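Local coordinates for hypothetical protein APE2540 (Aeropyrum pernix, PDB 1WDV) that probably removes alanine from mischarged tRNA(Pro), acting as a trans-editing deacylase that works beside prolyl-tRNA synthetase, at residues G36-E39 against S40-V43; N67-S70 against M71-A75; R137-V140 against E141-A145. All blocks are in the same frame, centred on the assembly; numbering follows the deposited sequence.

How the contacts relate
All three contacts are local and lie at the surface, each with one buried residue among those that touch: Ile42, Met71 and Leu139. They hold different elements. Contact 1 is the turn between helix 28-35 and strand 43-50. Contact 2 is the start of helix 68-75, and contact 3 is the end of helix 136-143. Their centres are 20 to 24 Å apart and none touches another. Contacts 2 and 3 both border strand 146-148: Leu74 packs on it and Ala145 leads into it. The chemistry follows the place: a carboxylate takes an amide and a hydroxyl in contact 1, an asparagine caps a helix start in contact 2, and a threonine hydroxyl closes a helix end in contact 3.

Contact 1: G36-E39 against S40-V43; sequences GVSE and SEIV
Glu41 N bonds back to Ser38 O at 3.0 Å, and Ile42 N bonds to Glu39 O at 3.0 Å. Both bonds span three residues, so the chain makes a short 3-10 turn after the extended residues Val37 and Ser38. Gly36, at the end of helix 28-35, has positive phi and closes a Schellman motif.

The side chain of Glu41 runs out extended toward Val37 and Ser38. Its OE2 takes two bonds from one residue. Ser38 N reaches it at 2.9 Å from above the carboxylate plane, and Ser38 OG donates to its anti lone pair at 2.7 Å. The serine hydroxyl sits between the backbone N and the carbonyl carbon (chi1 68°), which brings it alongside its own amide and lets both grip the same oxygen. Two bonds on one oxygen are likely to limit the rotation of the carboxylate. Ser40 OG lies 2.9 Å from Ser38 OG and has a weak hydrogen bond to Arg118.

On the same face of the carboxylate as Ser38 N, Val37 CB lies 3.5 Å from Glu41 OE2. Separately, Val37 CG2 meets Ile42 CD1 at 3.8 Å, and these two side chains cross at about a right angle. Ile42 also touches Val28 and Ala32 of helix 28-35, and Tyr122 of strand 121-124.

The Ser38-to-Glu41 pairing gives the glutamate-to-amide half of a capping box, here at the start of a 3-10 turn that joins helix 28-35 to strand 43-50.

Contact 2: N67-S70 against M71-A75; sequences NINS and MKELA
Met71 N bonds to Asn67 O at 3.2 Å and starts the run of helical bonds that joins the two segments. Lys72 N follows to Ile68 O at 2.9 Å, Glu73 N to Asn69 O at 3.1 Å and Leu74 N to Ser70 O at 3.0 Å.

The tight side is the inner one. Met71, present as selenomethionine, rests its CB on Ile68 O at 3.6 Å. Its chain then bends at chi2 and chi3 and leads away from the first turn. There it packs on Tyr56 and Val58 of strand 55-61 and on Val79 of strand 79-81. Ile68 touches Val79 as well, so the first turn of the helix lies on the mixed sheet. Leu74, though exposed, places its CB near Ser70 O and lies against Val146 and Ala148 of strand 146-148.

Asn67 is the N-cap of helix 68-75. Its OD1 accepts from Ser70 N at 3.1 Å, and this amide comes from 54° above the plane of the side-chain carbonyl. CG lies anti to the backbone N (chi1 -176°), which swings the carbonyl over the first turn, where Ser70 N has no helical carbonyl before it. Asn67 thus holds two amides of the turn, one by its backbone and one by its side chain.

Lys72 sets its CB over Asn69 O and touches Pro78 and Val79 before its end leads out. The outer side is loose, and the exposed Asn69 and Glu73 carry it. Glu73 lays its CG 3.4 Å from Asn69 O. The two side chains cross obliquely, with their flat groups 68° apart.

Contact 3: R137-V140 against E141-A145; sequences RELV and EATGA
Thr143 OG1 bonds in both directions where helix 136-143 ends. It donates to Leu139 O at 2.7 Å, tilted 33° from the carbonyl plane. It also accepts from Ala145 N at 3.1 Å, which makes an ST turn. One hydroxyl therefore ties the last helical turn to the loop that leaves it.

The torsion explains this double role. OG1 stands between the backbone N and the carbonyl carbon (chi1 61°), so it points back along the helix while still facing the amide two residues on. CG2 of the same threonine meets Leu139 CD1 at 4.0 Å, and Leu139 itself packs on Leu109 and Val111 of strand 108-112.

The bonding changes at the last turn. Arg137 O and Glu138 O keep plain helical bonds to Glu141 N and Ala142 N. Thr143 N is shared between Leu139 O, by a weak bond, and Val140 O, at 3.3 Å. Gly144 N still makes the i to i+4 bond to Val140 O, at 2.8 Å and nearly along the C=O axis. Gly144 then takes positive phi (75°), which favours glycine, and the chain turns off toward strand 146-148.

Beyond the segments, Ala142 O accepts from Arg12, and Glu138 OE1 accepts from the indole of Trp16. A valine in place of Thr143 lacks the hydroxyl, and would probably leave Leu139 O with the weak bond from the backbone amide of that residue and Ala145 N without this acceptor, loosening the turn after the helix.

The chemistry implies that the threonine hydroxyl supplements a weakened backbone bond at Leu139 O and ties the helix end to Ala145 N.

Contact 1: G36-E39 against S40-V43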
# COMPACT_ATOMS: atom_id res chain seq x y z
N GLY A 36 15.57 -2.85 -10.12
CA GLY A 36 16.28 -1.83 -10.89
C GLY A 36 15.64 -0.46 -10.86
O GLY A 36 15.79 0.33 -11.80
N VAL A 37 14.92 -0.17 -9.78
CA VAL A 37 14.24 1.10 -9.66
C VAL A 37 14.71 1.81 -8.41
O VAL A 37 15.71 1.42 -7.84
CB VAL A 37 12.71 0.91 -9.64
CG1 VAL A 37 12.29 0.26 -10.98
CG2 VAL A 37 12.26 -0.00 -8.47
N SER A 38 14.02 2.87 -8.02
CA SER A 38 14.40 3.62 -6.82
C SER A 38 13.50 3.25 -5.69
O SER A 38 12.45 2.65 -5.90
CB SER A 38 14.27 5.13 -7.06
OG SER A 38 12.91 5.48 -7.19
N GLU A 39 13.89 3.62 -4.47
CA GLU A 39 13.04 3.30 -3.33
C GLU A 39 11.69 3.99 -3.41
O GLU A 39 10.69 3.46 -2.92
CB GLU A 39 13.71 3.73 -2.02
CG GLU A 39 14.81 2.77 -1.61
CD GLU A 39 15.26 3.01 -0.18
OE1 GLU A 39 14.53 3.68 0.57
OE2 GLU A 39 16.35 2.52 0.18
N SER A 40 11.66 5.16 -4.04
CA SER A 40 10.40 5.89 -4.16
C SER A 40 9.40 5.15 -5.04
O SER A 40 8.21 5.45 -5.00
CB SER A 40 10.63 7.32 -4.70
OG SER A 40 10.96 7.31 -6.08
N GLU A 41 9.89 4.19 -5.82
CA GLU A 41 9.00 3.38 -6.66
C GLU A 41 8.53 2.10 -6.00
O GLU A 41 7.74 1.34 -6.60
CB GLU A 41 9.68 3.05 -7.99
CG GLU A 41 9.85 4.32 -8.80
CD GLU A 41 10.92 4.20 -9.86
OE1 GLU A 41 10.59 3.91 -11.03
OE2 GLU A 41 12.10 4.40 -9.52
N ILE A 42 9.04 1.81 -4.80
CA ILE A 42 8.60 0.64 -4.03
C ILE A 42 7.64 1.25 -3.00
O ILE A 42 8.08 1.94 -2.06
CB ILE A 42 9.75 -0.02 -3.26
CG1 ILE A 42 10.88 -0.41 -4.22
CG2 ILE A 42 9.23 -1.23 -2.48
CD1 ILE A 42 10.48 -1.42 -5.37
N VAL A 43 6.35 1.00 -3.13
CA VAL A 43 5.43 1.64 -2.20
C VAL A 43 4.97 0.73 -1.10
O VAL A 43 4.81 -0.47 -1.30
CB VAL A 43 4.19 2.20 -2.94
CG1 VAL A 43 4.63 3.29 -3.91
CG2 VAL A 43 3.49 1.08 -3.72

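Contact 2: N67-S70 against M71-A75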
# COMPACT_ATOMS: atom_id res chain seq x y z
N ASN A 67 3.41 10.52 7.94
CA ASN A 67 3.30 11.76 8.70
C ASN A 67 2.02 11.55 9.53
O ASN A 67 0.89 11.71 9.03
CB ASN A 67 3.14 12.95 7.75
CG ASN A 67 3.12 14.27 8.48
OD1 ASN A 67 2.55 14.37 9.57
ND2 ASN A 67 3.74 15.29 7.89
N ILE A 68 2.20 11.15 10.79
CA ILE A 68 1.09 10.86 11.69
C ILE A 68 0.12 12.02 11.83
O ILE A 68 -1.09 11.83 11.75
CB ILE A 68 1.59 10.46 13.10
CG1 ILE A 68 2.39 9.16 13.02
CG2 ILE A 68 0.40 10.27 14.06
CD1 ILE A 68 1.55 7.94 12.68
N ASN A 69 0.66 13.21 12.03
CA ASN A 69 -0.16 14.40 12.19
C ASN A 69 -1.05 14.60 10.97
O ASN A 69 -2.20 14.99 11.10
CB ASN A 69 0.74 15.62 12.36
CG ASN A 69 -0.04 16.89 12.59
OD1 ASN A 69 0.18 17.90 11.91
ND2 ASN A 69 -0.96 16.87 13.55
N SER A 70 -0.51 14.35 9.79
CA SER A 70 -1.31 14.49 8.58
C SER A 70 -2.48 13.52 8.55
O SER A 70 -3.57 13.88 8.10
CB SER A 70 -0.44 14.34 7.33
OG SER A 70 0.50 15.40 7.28
N MSE A 71 -2.28 12.28 9.02
CA MSE A 71 -3.35 11.30 9.05
C MSE A 71 -4.38 11.65 10.12
O MSE A 71 -5.57 11.36 9.96
CB MSE A 71 -2.80 9.89 9.29
CG MSE A 71 -2.37 9.14 8.05
SE MSE A 71 -3.70 9.08 6.70
CE MSE A 71 -5.02 7.97 7.58
N LYS A 72 -3.93 12.28 11.21
CA LYS A 72 -4.83 12.69 12.28
C LYS A 72 -5.78 13.75 11.73
O LYS A 72 -6.97 13.75 12.04
CB LYS A 72 -4.04 13.24 13.47
CG LYS A 72 -4.91 13.83 14.59
CD LYS A 72 -4.00 14.28 15.75
CE LYS A 72 -4.71 15.23 16.74
NZ LYS A 72 -5.62 14.53 17.69
N GLU A 73 -5.23 14.65 10.92
CA GLU A 73 -6.04 15.70 10.30
C GLU A 73 -7.00 15.09 9.28
O GLU A 73 -8.19 15.44 9.23
CB GLU A 73 -5.14 16.73 9.61
CG GLU A 73 -4.31 17.56 10.59
CD GLU A 73 -3.23 18.40 9.91
OE1 GLU A 73 -3.52 18.99 8.85
OE2 GLU A 73 -2.10 18.47 10.46
N LEU A 74 -6.51 14.17 8.47
CA LEU A 74 -7.37 13.54 7.46
C LEU A 74 -8.49 12.74 8.14
O LEU A 74 -9.67 12.85 7.76
CB LEU A 74 -6.54 12.61 6.56
CG LEU A 74 -7.24 11.99 5.34
CD1 LEU A 74 -7.93 13.09 4.53
CD2 LEU A 74 -6.20 11.29 4.47
N ALA A 75 -8.13 11.96 9.14
CA ALA A 75 -9.10 11.12 9.86
C ALA A 75 -10.05 11.95 10.71
O ALA A 75 -11.21 11.57 10.91
CB ALA A 75 -8.36 10.10 10.75

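Contact 3: R137-V140 against E141-A145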
# COMPACT_ATOMS: atom_id res chain seq x y z
N ARG A 137 -2.27 6.30 -10.48
CA ARG A 137 -3.49 6.94 -10.96
C ARG A 137 -4.61 5.95 -11.21
O ARG A 137 -5.77 6.24 -10.88
CB ARG A 137 -3.22 7.72 -12.24
CG ARG A 137 -2.44 8.94 -11.92
CD ARG A 137 -2.31 9.83 -13.13
NE ARG A 137 -2.03 11.19 -12.71
CZ ARG A 137 -1.31 12.04 -13.41
NH1 ARG A 137 -0.80 11.65 -14.58
NH2 ARG A 137 -1.11 13.27 -12.96
N GLU A 138 -4.28 4.79 -11.76
CA GLU A 138 -5.31 3.78 -12.03
C GLU A 138 -5.86 3.26 -10.70
O GLU A 138 -7.06 2.97 -10.59
CB GLU A 138 -4.74 2.62 -12.86
CG GLU A 138 -4.38 3.05 -14.31
CD GLU A 138 -3.83 1.91 -15.16
OE1 GLU A 138 -3.65 0.78 -14.65
OE2 GLU A 138 -3.55 2.15 -16.36
N LEU A 139 -5.01 3.19 -9.68
CA LEU A 139 -5.45 2.72 -8.39
C LEU A 139 -6.46 3.71 -7.83
O LEU A 139 -7.53 3.34 -7.34
CB LEU A 139 -4.25 2.60 -7.44
CG LEU A 139 -4.64 2.35 -5.98
CD1 LEU A 139 -5.27 0.99 -5.87
CD2 LEU A 139 -3.38 2.46 -5.08
N VAL A 140 -6.12 4.99 -7.90
CA VAL A 140 -7.02 6.00 -7.38
C VAL A 140 -8.34 5.98 -8.12
O VAL A 140 -9.41 5.98 -7.48
CB VAL A 140 -6.35 7.39 -7.46
CG1 VAL A 140 -7.33 8.49 -7.02
CG2 VAL A 140 -5.15 7.42 -6.51
N GLU A 141 -8.30 5.93 -9.44
CA GLU A 141 -9.54 5.95 -10.19
C GLU A 141 -10.42 4.74 -9.91
O GLU A 141 -11.64 4.85 -9.79
CB GLU A 141 -9.27 6.06 -11.69
CG GLU A 141 -10.55 6.15 -12.51
CD GLU A 141 -10.31 6.60 -13.92
OE1 GLU A 141 -9.89 7.77 -14.12
OE2 GLU A 141 -10.54 5.78 -14.83
N ALA A 142 -9.80 3.57 -9.78
CA ALA A 142 -10.55 2.35 -9.54
C ALA A 142 -11.18 2.22 -8.16
O ALA A 142 -12.19 1.55 -7.99
CB ALA A 142 -9.66 1.15 -9.79
N THR A 143 -10.61 2.92 -7.19
CA THR A 143 -11.07 2.77 -5.81
C THR A 143 -11.72 3.99 -5.17
O THR A 143 -12.37 3.86 -4.12
CB THR A 143 -9.88 2.41 -4.92
OG1 THR A 143 -8.92 3.48 -5.00
CG2 THR A 143 -9.22 1.12 -5.37
N GLY A 144 -11.53 5.15 -5.78
CA GLY A 144 -12.06 6.38 -5.21
C GLY A 144 -11.21 6.80 -4.03
O GLY A 144 -11.62 7.64 -3.21
N ALA A 145 -10.00 6.25 -3.96
CA ALA A 145 -9.09 6.57 -2.88
C ALA A 145 -8.88 8.06 -2.68
O ALA A 145 -8.88 8.86 -3.63
CB ALA A 145 -7.75 5.89 -3.14